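Local coordinates for fibronectin-binding protein (Streptococcus pyogenes, PDB 5A0L), which acts as a surface adhesin that binds fibronectin and, through an internal thioester in the domain described here, mediates covalent attachment to the host, at residues A[131-136]-A[170-175]; A[105-110]-A[121-126]; A[31-36]-A[54-59]. One frame throughout, in Å; residues are numbered along the deposited sequence.

Interaction 1 (A[131-136]-A[170-175]); sequences IWYYSD and KLIDPN. With ZN (zinc ion), chain D.
Leu-171 O and Tyr-134 OH meet through water 1, which donates to Leu-171 O at 2.7 Å while accepting from Tyr-134 OH, also at 2.7 Å. The water lies in the plane of the Tyr-134 ring, beyond its hydroxyl edge, so the phenol reaches the main chain of segment 170-175 through a single water. Tyr-134 OH stands 3.9 Å from Ile-172 O, too far for a direct bond.

Ile-172 supplies the apolar half. Its CB sits 4.0 Å from the centroid of the Tyr-133 ring and 14° off the normal, a CH-pi contact over one face, and its CG2 reaches Tyr-133 CG at 3.9 Å. Tyr-133 holds CG anti to its backbone N (chi1 180°), which carries the ring out from helix 120-135 to meet the isoleucine; Arg-86 makes a cation-pi contact with the same ring. Just before these tyrosines, Ile-131 and Trp-132 end a TQxA(I/V)W sequence characteristic of thioester domains, so the contact ties the last turn of helix 120-135 to segment 170-175, in the C-terminal part of helix 158-172.

Asp-173 continues in two directions. Its carbonyl O receives the second hydrogen of water 1 at 2.8 Å, so one water links the carbonyls of Leu-171 and Asp-173 to Tyr-134 OH. Its side chain leaves the backbone away from segment 131-136, and OD2 binds a zinc ion at 2.0 Å, alongside waters 2 and 3. Asp-173 OD1 uses its anti lone pair for Asn-175 N at 2.8 Å, closing an Asx turn across Pro-174. Asn-175 then occupies the N-cap position of helix 176-179.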
# COMPACT_ATOMS: atom_id res chain seq x y z
N ILE A 131 5.36 -0.45 3.07
CA ILE A 131 4.35 0.22 3.90
C ILE A 131 4.24 -0.47 5.27
O ILE A 131 4.21 0.21 6.31
CB ILE A 131 2.98 0.31 3.18
CG1 ILE A 131 3.08 1.33 2.03
CG2 ILE A 131 1.84 0.66 4.15
CD1 ILE A 131 3.43 2.74 2.46
N TRP A 132 4.23 -1.79 5.30
CA TRP A 132 4.14 -2.52 6.55
C TRP A 132 5.36 -2.32 7.43
O TRP A 132 5.24 -2.39 8.68
CB TRP A 132 3.90 -3.99 6.27
CG TRP A 132 2.52 -4.34 5.81
CD1 TRP A 132 1.37 -3.69 6.09
CD2 TRP A 132 2.15 -5.48 5.03
NE1 TRP A 132 0.28 -4.35 5.54
CE2 TRP A 132 0.75 -5.44 4.88
CE3 TRP A 132 2.87 -6.52 4.42
CZ2 TRP A 132 0.05 -6.44 4.18
CZ3 TRP A 132 2.18 -7.49 3.73
CH2 TRP A 132 0.79 -7.43 3.61
N TYR A 133 6.52 -2.05 6.85
CA TYR A 133 7.70 -1.68 7.64
C TYR A 133 7.36 -0.47 8.52
O TYR A 133 7.81 -0.40 9.69
CB TYR A 133 8.86 -1.36 6.68
CG TYR A 133 10.14 -0.96 7.36
CD1 TYR A 133 11.01 -1.92 7.87
CD2 TYR A 133 10.52 0.38 7.43
CE1 TYR A 133 12.22 -1.53 8.45
CE2 TYR A 133 11.72 0.77 8.01
CZ TYR A 133 12.56 -0.20 8.53
OH TYR A 133 13.75 0.19 9.11
N TYR A 134 6.57 0.45 8.01
CA TYR A 134 6.20 1.65 8.76
C TYR A 134 4.89 1.53 9.53
O TYR A 134 4.76 2.13 10.59
CB TYR A 134 6.19 2.88 7.85
CG TYR A 134 7.57 3.35 7.44
CD1 TYR A 134 8.44 3.92 8.39
CD2 TYR A 134 8.05 3.18 6.15
CE1 TYR A 134 9.71 4.30 8.05
CE2 TYR A 134 9.33 3.61 5.80
CZ TYR A 134 10.17 4.15 6.75
OH TYR A 134 11.42 4.57 6.45
N SER A 135 3.88 0.84 9.00
CA SER A 135 2.57 0.78 9.67
C SER A 135 2.55 -0.22 10.83
O SER A 135 1.79 -0.01 11.80
CB SER A 135 1.45 0.40 8.68
OG SER A 135 1.62 -0.89 8.13
N ASP A 136 3.30 -1.30 10.69
CA ASP A 136 3.28 -2.42 11.62
C ASP A 136 4.66 -2.76 12.18
O ASP A 136 4.81 -3.75 12.88
CB ASP A 136 2.61 -3.65 10.95
CG ASP A 136 1.13 -3.45 10.78
OD1 ASP A 136 0.40 -3.70 11.77
OD2 ASP A 136 0.67 -3.00 9.71
N LYS A 170 15.76 0.13 -1.06
CA LYS A 170 15.75 1.57 -1.29
C LYS A 170 14.56 2.24 -0.62
O LYS A 170 14.65 3.35 -0.09
CB LYS A 170 15.80 1.89 -2.79
CG LYS A 170 17.10 1.44 -3.47
CD LYS A 170 17.10 1.66 -4.99
CE LYS A 170 18.26 0.95 -5.70
NZ LYS A 170 17.99 1.09 -7.16
N LEU A 171 13.41 1.57 -0.67
CA LEU A 171 12.18 2.12 -0.12
C LEU A 171 12.23 2.29 1.39
O LEU A 171 11.58 3.20 1.90
CB LEU A 171 10.95 1.31 -0.52
CG LEU A 171 10.53 1.36 -1.99
CD1 LEU A 171 9.43 0.33 -2.24
CD2 LEU A 171 10.04 2.75 -2.38
N ILE A 172 12.93 1.39 2.09
CA ILE A 172 12.93 1.42 3.56
C ILE A 172 14.17 2.12 4.13
O ILE A 172 14.33 2.19 5.35
CB ILE A 172 12.74 0.01 4.18
CG1 ILE A 172 13.92 -0.92 3.85
CG2 ILE A 172 11.42 -0.59 3.72
CD1 ILE A 172 13.85 -2.28 4.53
N ASP A 173 15.03 2.68 3.28
CA ASP A 173 16.18 3.41 3.78
C ASP A 173 15.70 4.69 4.47
O ASP A 173 14.90 5.44 3.92
CB ASP A 173 17.07 3.76 2.60
CG ASP A 173 18.45 4.31 3.05
OD1 ASP A 173 18.50 5.32 3.73
OD2 ASP A 173 19.51 3.72 2.74
N PRO A 174 16.26 4.98 5.68
CA PRO A 174 15.79 6.17 6.39
C PRO A 174 16.14 7.48 5.72
O PRO A 174 15.48 8.50 5.99
CB PRO A 174 16.48 6.07 7.76
CG PRO A 174 17.69 5.24 7.49
CD PRO A 174 17.24 4.23 6.45
N ASN A 175 17.10 7.46 4.79
CA ASN A 175 17.52 8.65 4.06
C ASN A 175 16.90 8.80 2.68
O ASN A 175 17.33 9.64 1.91
CB ASN A 175 19.04 8.67 3.94
CG ASN A 175 19.75 8.77 5.27
OD1 ASN A 175 20.63 7.95 5.60
ND2 ASN A 175 19.44 9.77 5.99
ZN ZN D . 21.15 4.52 3.50
O HOH W 1 12.17 4.94 3.89
O HOH W 2 21.64 6.50 2.63
O HOH W 3 22.55 3.24 2.94

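Interaction 2 (A[105-110]-A[121-126]); sequences NGYKSN and LNAILV
Tyr-107 lays its ring against two successive residues of helix 120-135, Ala-123 and Ile-124. The closest approach is Tyr-107 CD2 to Ile-124 CG1, 3.4 Å, a tight fit for two carbon atoms. One bond further out, Tyr-107 CE2 meets Ile-124 CD1 at 3.8 Å, so the isoleucine's longer branch runs along the CD2 side. Near CD1, on the same side of the ring plane, the methyl of Ala-123 touches Tyr-107 CD1 at 3.9 Å and lies equally far from Tyr-107 CB. Both partners come at the ring obliquely, and no hydrogen bond crosses between the segments.

Torsions account for the fit. With CG anti to the backbone N (chi1 -178°), the Tyr-107 ring extends toward the helix, whose backbone is near: the CA atoms of Tyr-107 and Ile-124 are 5.7 Å apart. The peptide between Tyr-107 and Lys-108 is cis, and Lys-108 CB lies 3.9 Å from the tyrosine ring plane, over its centre and on the side opposite to Ala-123 and Ile-124, so the ring is held between Lys-108 CB and the helix residues.

Further out, the loop is held in place through main-chain and side-chain bonds. Asn-110 N closes the turn on Gly-106 O at 2.8 Å. Thr-127 OG1 accepts from Tyr-107 N and donates to Ala-123 O, linking loop and helix through one hydroxyl. Tyr-48 OH bonds to Tyr-107 O, and Gln-46 of strand 45-49 touches both Tyr-107 and Ile-124. The contact therefore lies where the connection between helices 92-105 and 120-135 meets the beta barrel, with Thr-127 opening the TQxA(I/V)W sequence characteristic of thioester domains.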
# COMPACT_ATOMS: atom_id res chain seq x y z
N ASN A 105 7.70 6.72 -4.37
CA ASN A 105 8.74 5.92 -5.00
C ASN A 105 8.33 4.51 -5.42
O ASN A 105 9.05 3.85 -6.16
CB ASN A 105 9.98 5.91 -4.14
CG ASN A 105 10.73 7.18 -4.28
OD1 ASN A 105 11.40 7.39 -5.31
ND2 ASN A 105 10.55 8.13 -3.34
N GLY A 106 7.19 4.06 -4.91
CA GLY A 106 6.67 2.72 -5.17
C GLY A 106 5.64 2.72 -6.29
O GLY A 106 5.57 3.63 -7.11
N TYR A 107 4.85 1.66 -6.34
CA TYR A 107 3.85 1.50 -7.42
C TYR A 107 2.64 2.38 -7.09
O TYR A 107 2.13 2.31 -5.96
CB TYR A 107 3.45 0.06 -7.53
CG TYR A 107 2.47 -0.21 -8.64
CD1 TYR A 107 2.91 -0.45 -9.94
CD2 TYR A 107 1.11 -0.19 -8.40
CE1 TYR A 107 2.00 -0.69 -10.95
CE2 TYR A 107 0.21 -0.44 -9.40
CZ TYR A 107 0.64 -0.70 -10.68
OH TYR A 107 -0.25 -0.96 -11.69
N LYS A 108 2.15 3.23 -8.00
CA LYS A 108 2.51 3.33 -9.42
C LYS A 108 3.39 4.55 -9.75
O LYS A 108 3.94 4.63 -10.85
CB LYS A 108 1.22 3.39 -10.27
CG LYS A 108 1.35 3.08 -11.75
CD LYS A 108 -0.01 2.90 -12.41
CE LYS A 108 0.13 2.65 -13.90
N SER A 109 3.55 5.51 -8.84
CA SER A 109 4.29 6.72 -9.21
C SER A 109 5.74 6.49 -9.57
O SER A 109 6.27 7.14 -10.47
CB SER A 109 4.21 7.79 -8.11
OG SER A 109 2.95 8.41 -8.07
N ASN A 110 6.42 5.59 -8.87
CA ASN A 110 7.76 5.16 -9.29
C ASN A 110 8.64 6.34 -9.62
O ASN A 110 9.35 6.35 -10.66
CB ASN A 110 7.65 4.21 -10.49
CG ASN A 110 8.98 3.62 -10.88
OD1 ASN A 110 9.86 3.43 -10.03
ND2 ASN A 110 9.12 3.25 -12.17
N LEU A 121 2.15 -6.66 -10.35
CA LEU A 121 1.75 -7.32 -9.10
C LEU A 121 2.94 -7.48 -8.17
O LEU A 121 2.76 -7.44 -6.94
CB LEU A 121 1.10 -8.67 -9.41
CG LEU A 121 -0.30 -8.58 -10.02
CD1 LEU A 121 -0.75 -9.91 -10.63
CD2 LEU A 121 -1.34 -8.07 -9.02
N ASN A 122 4.13 -7.69 -8.72
CA ASN A 122 5.34 -7.72 -7.90
C ASN A 122 5.70 -6.33 -7.32
O ASN A 122 6.23 -6.25 -6.21
CB ASN A 122 6.52 -8.27 -8.69
CG ASN A 122 6.38 -9.74 -9.00
OD1 ASN A 122 5.77 -10.49 -8.24
ND2 ASN A 122 6.96 -10.17 -10.14
N ALA A 123 5.43 -5.28 -8.09
CA ALA A 123 5.73 -3.92 -7.66
C ALA A 123 4.79 -3.55 -6.51
O ALA A 123 5.20 -2.89 -5.53
CB ALA A 123 5.61 -2.96 -8.81
N ILE A 124 3.51 -3.92 -6.63
CA ILE A 124 2.55 -3.73 -5.53
C ILE A 124 3.05 -4.50 -4.30
O ILE A 124 3.04 -3.97 -3.19
CB ILE A 124 1.16 -4.21 -5.99
CG1 ILE A 124 0.58 -3.25 -7.03
CG2 ILE A 124 0.20 -4.33 -4.80
CD1 ILE A 124 -0.63 -3.78 -7.76
N LEU A 125 3.49 -5.73 -4.49
CA LEU A 125 3.94 -6.54 -3.37
C LEU A 125 5.14 -5.91 -2.66
O LEU A 125 5.19 -5.89 -1.40
CB LEU A 125 4.23 -7.96 -3.84
CG LEU A 125 4.67 -8.97 -2.81
CD1 LEU A 125 3.65 -9.11 -1.68
CD2 LEU A 125 4.88 -10.31 -3.55
N VAL A 126 6.10 -5.41 -3.42
CA VAL A 126 7.24 -4.70 -2.82
C VAL A 126 6.78 -3.47 -2.04
O VAL A 126 7.19 -3.27 -0.88
CB VAL A 126 8.27 -4.33 -3.89
CG1 VAL A 126 9.32 -3.36 -3.36
CG2 VAL A 126 8.93 -5.56 -4.44

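Interaction 3 (A[31-36]-A[54-59]); sequences RYHNLK and KYFPRP. With ZN (zinc ion), chain C.
His-33 stacks on Phe-56 where the loop after strand 45-49 folds back over the chain entering strand 35-39, at one side of the six-stranded antiparallel barrel of this thioester domain.

The aromatic contact is a face-to-face stack: the centroids are 3.9 Å apart and the planes are tilted by 21°. Overlap is displaced toward the rims, with His-33 CG 3.5 Å from Phe-56 CD2 and ND1 of the imidazole over the phenyl face. His-33 has CG anti to its carbonyl carbon (chi1 -59°), which sets the ring over Phe-56.

Apolar packing continues with Leu-35. Its CD1 methyl is 3.8 Å from Phe-56 CD2 and equally far from Pro-57 CD, and its CD2 also reaches the proline, so the forked end of the leucine meets both loop residues while crossing each at about a right angle. Gln-201, probably the glutamine of the internal thioester as in related domains, touches Phe-56 and Pro-57, and Asp-23 of strand 19-23 touches His-33 and Leu-35.

Metal coordination acts on the same imidazole. A zinc ion takes His-33 NE2 at 2.2 Å, which fixes one end of the ring and would probably make it more electron-poor, strengthening its attraction to the phenyl face. Five waters complete a near-octahedral shell, and water 5, 2.2 Å from the zinc ion, lies trans to His-33 NE2.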
# COMPACT_ATOMS: atom_id res chain seq x y z
N ARG A 31 -0.15 -14.98 -2.92
CA ARG A 31 0.78 -13.91 -2.53
C ARG A 31 0.37 -12.52 -3.03
O ARG A 31 0.84 -11.50 -2.50
CB ARG A 31 2.21 -14.23 -3.00
CG ARG A 31 2.41 -14.29 -4.51
CD ARG A 31 3.87 -14.57 -4.80
NE ARG A 31 4.09 -14.69 -6.23
CZ ARG A 31 3.98 -15.81 -6.93
NH1 ARG A 31 3.63 -16.96 -6.35
NH2 ARG A 31 4.20 -15.78 -8.24
N TYR A 32 -0.46 -12.47 -4.07
CA TYR A 32 -0.81 -11.22 -4.71
C TYR A 32 -2.17 -10.68 -4.30
O TYR A 32 -3.12 -11.43 -4.08
CB TYR A 32 -0.81 -11.33 -6.23
CG TYR A 32 0.53 -11.66 -6.85
CD1 TYR A 32 1.69 -10.98 -6.49
CD2 TYR A 32 0.63 -12.60 -7.85
CE1 TYR A 32 2.91 -11.24 -7.08
CE2 TYR A 32 1.84 -12.88 -8.44
CZ TYR A 32 2.98 -12.19 -8.05
OH TYR A 32 4.17 -12.53 -8.61
N HIS A 33 -2.22 -9.36 -4.20
CA HIS A 33 -3.43 -8.59 -4.08
C HIS A 33 -3.30 -7.34 -4.97
O HIS A 33 -2.17 -6.91 -5.30
CB HIS A 33 -3.71 -8.17 -2.62
CG HIS A 33 -3.85 -9.32 -1.69
ND1 HIS A 33 -2.78 -9.87 -1.03
CD2 HIS A 33 -4.92 -10.08 -1.36
CE1 HIS A 33 -3.19 -10.89 -0.29
NE2 HIS A 33 -4.48 -11.05 -0.49
N ASN A 34 -4.42 -6.74 -5.33
CA ASN A 34 -4.39 -5.49 -6.08
C ASN A 34 -5.59 -4.68 -5.66
O ASN A 34 -6.68 -4.76 -6.23
CB ASN A 34 -4.35 -5.76 -7.58
CG ASN A 34 -4.12 -4.49 -8.37
OD1 ASN A 34 -4.22 -3.39 -7.84
ND2 ASN A 34 -3.78 -4.65 -9.63
N LEU A 35 -5.41 -3.96 -4.55
CA LEU A 35 -6.52 -3.28 -3.91
C LEU A 35 -6.87 -1.97 -4.57
O LEU A 35 -5.97 -1.20 -4.98
CB LEU A 35 -6.24 -3.02 -2.42
CG LEU A 35 -5.84 -4.26 -1.62
CD1 LEU A 35 -5.64 -3.88 -0.16
CD2 LEU A 35 -6.85 -5.39 -1.78
N LYS A 36 -8.16 -1.70 -4.68
CA LYS A 36 -8.72 -0.48 -5.24
C LYS A 36 -9.82 0.07 -4.36
O LYS A 36 -10.45 -0.69 -3.62
CB LYS A 36 -9.32 -0.72 -6.65
CG LYS A 36 -8.46 -1.50 -7.62
CD LYS A 36 -7.24 -0.74 -8.14
CE LYS A 36 -6.60 -1.54 -9.28
NZ LYS A 36 -5.34 -0.99 -9.74
N LYS A 54 -4.98 -7.37 9.88
CA LYS A 54 -6.41 -7.41 9.59
C LYS A 54 -6.66 -8.02 8.21
O LYS A 54 -5.76 -8.20 7.41
CB LYS A 54 -7.03 -6.02 9.71
CG LYS A 54 -7.03 -5.47 11.13
CD LYS A 54 -7.77 -4.16 11.29
CE LYS A 54 -8.07 -3.88 12.78
NZ LYS A 54 -8.86 -2.64 12.95
N TYR A 55 -7.92 -8.36 7.94
CA TYR A 55 -8.26 -9.02 6.68
C TYR A 55 -8.18 -8.06 5.47
O TYR A 55 -8.66 -6.94 5.53
CB TYR A 55 -9.68 -9.60 6.72
CG TYR A 55 -10.00 -10.60 7.78
CD1 TYR A 55 -9.14 -11.62 8.10
CD2 TYR A 55 -11.22 -10.53 8.45
CE1 TYR A 55 -9.49 -12.57 9.07
CE2 TYR A 55 -11.58 -11.46 9.41
CZ TYR A 55 -10.70 -12.47 9.74
OH TYR A 55 -11.07 -13.40 10.69
N PHE A 56 -7.64 -8.57 4.36
CA PHE A 56 -7.69 -7.83 3.11
C PHE A 56 -9.11 -7.68 2.64
O PHE A 56 -9.97 -8.57 2.89
CB PHE A 56 -6.86 -8.54 2.02
CG PHE A 56 -5.37 -8.16 2.01
CD1 PHE A 56 -4.52 -8.50 3.04
CD2 PHE A 56 -4.87 -7.39 1.00
CE1 PHE A 56 -3.18 -8.13 3.01
CE2 PHE A 56 -3.54 -7.03 0.97
CZ PHE A 56 -2.71 -7.43 1.95
N PRO A 57 -9.42 -6.60 1.95
CA PRO A 57 -10.73 -6.50 1.29
C PRO A 57 -11.01 -7.74 0.43
O PRO A 57 -10.12 -8.34 -0.18
CB PRO A 57 -10.57 -5.28 0.38
CG PRO A 57 -9.56 -4.45 1.10
CD PRO A 57 -8.57 -5.44 1.65
N ARG A 58 -12.29 -8.13 0.40
CA ARG A 58 -12.76 -9.22 -0.44
C ARG A 58 -12.58 -8.92 -1.93
O ARG A 58 -12.57 -7.76 -2.34
CB ARG A 58 -14.24 -9.51 -0.12
CG ARG A 58 -14.52 -9.93 1.33
CD ARG A 58 -13.59 -11.07 1.77
NE ARG A 58 -13.73 -12.26 0.93
CZ ARG A 58 -12.74 -13.07 0.58
NH1 ARG A 58 -11.48 -12.81 0.96
NH2 ARG A 58 -12.99 -14.11 -0.20
N PRO A 59 -12.53 -9.97 -2.76
CA PRO A 59 -12.52 -9.77 -4.20
C PRO A 59 -13.72 -8.97 -4.67
O PRO A 59 -14.82 -9.08 -4.10
CB PRO A 59 -12.56 -11.20 -4.77
CG PRO A 59 -11.93 -12.04 -3.70
CD PRO A 59 -12.40 -11.39 -2.41
ZN ZN C . -5.55 -12.78 0.31
O HOH W 4 -3.92 -14.19 -0.05
O HOH W 5 -6.53 -14.52 1.15
O HOH W 6 -5.02 -12.46 2.31
O HOH W 7 -6.36 -13.41 -1.54
O HOH W 8 -7.34 -11.82 0.75

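In the fold
Helix 120-135, with its thioester-domain TQxA(I/V)W sequence, carries a segment of interactions 1 and 2 and reaches interaction 3 by side chains. Interactions 1 and 2, centres about 13 Å apart, meet where Leu-171 CD2 packs on Asn-105 CB at 3.6 Å. Interactions 2 and 3, centres about 15 Å apart, are joined by a probable hydrogen bond of 2.6 Å between Asn-122 OD1 and Tyr-32 OH. Interactions 1 and 3, centres about 20 Å apart, lie on opposite sides of the chain's centre, yet Trp-132 CZ2 touches Phe-56 CZ at 3.7 Å. Each of these two binds its own zinc ion; interaction 3 also touches Gln-201, the probable thioester glutamine.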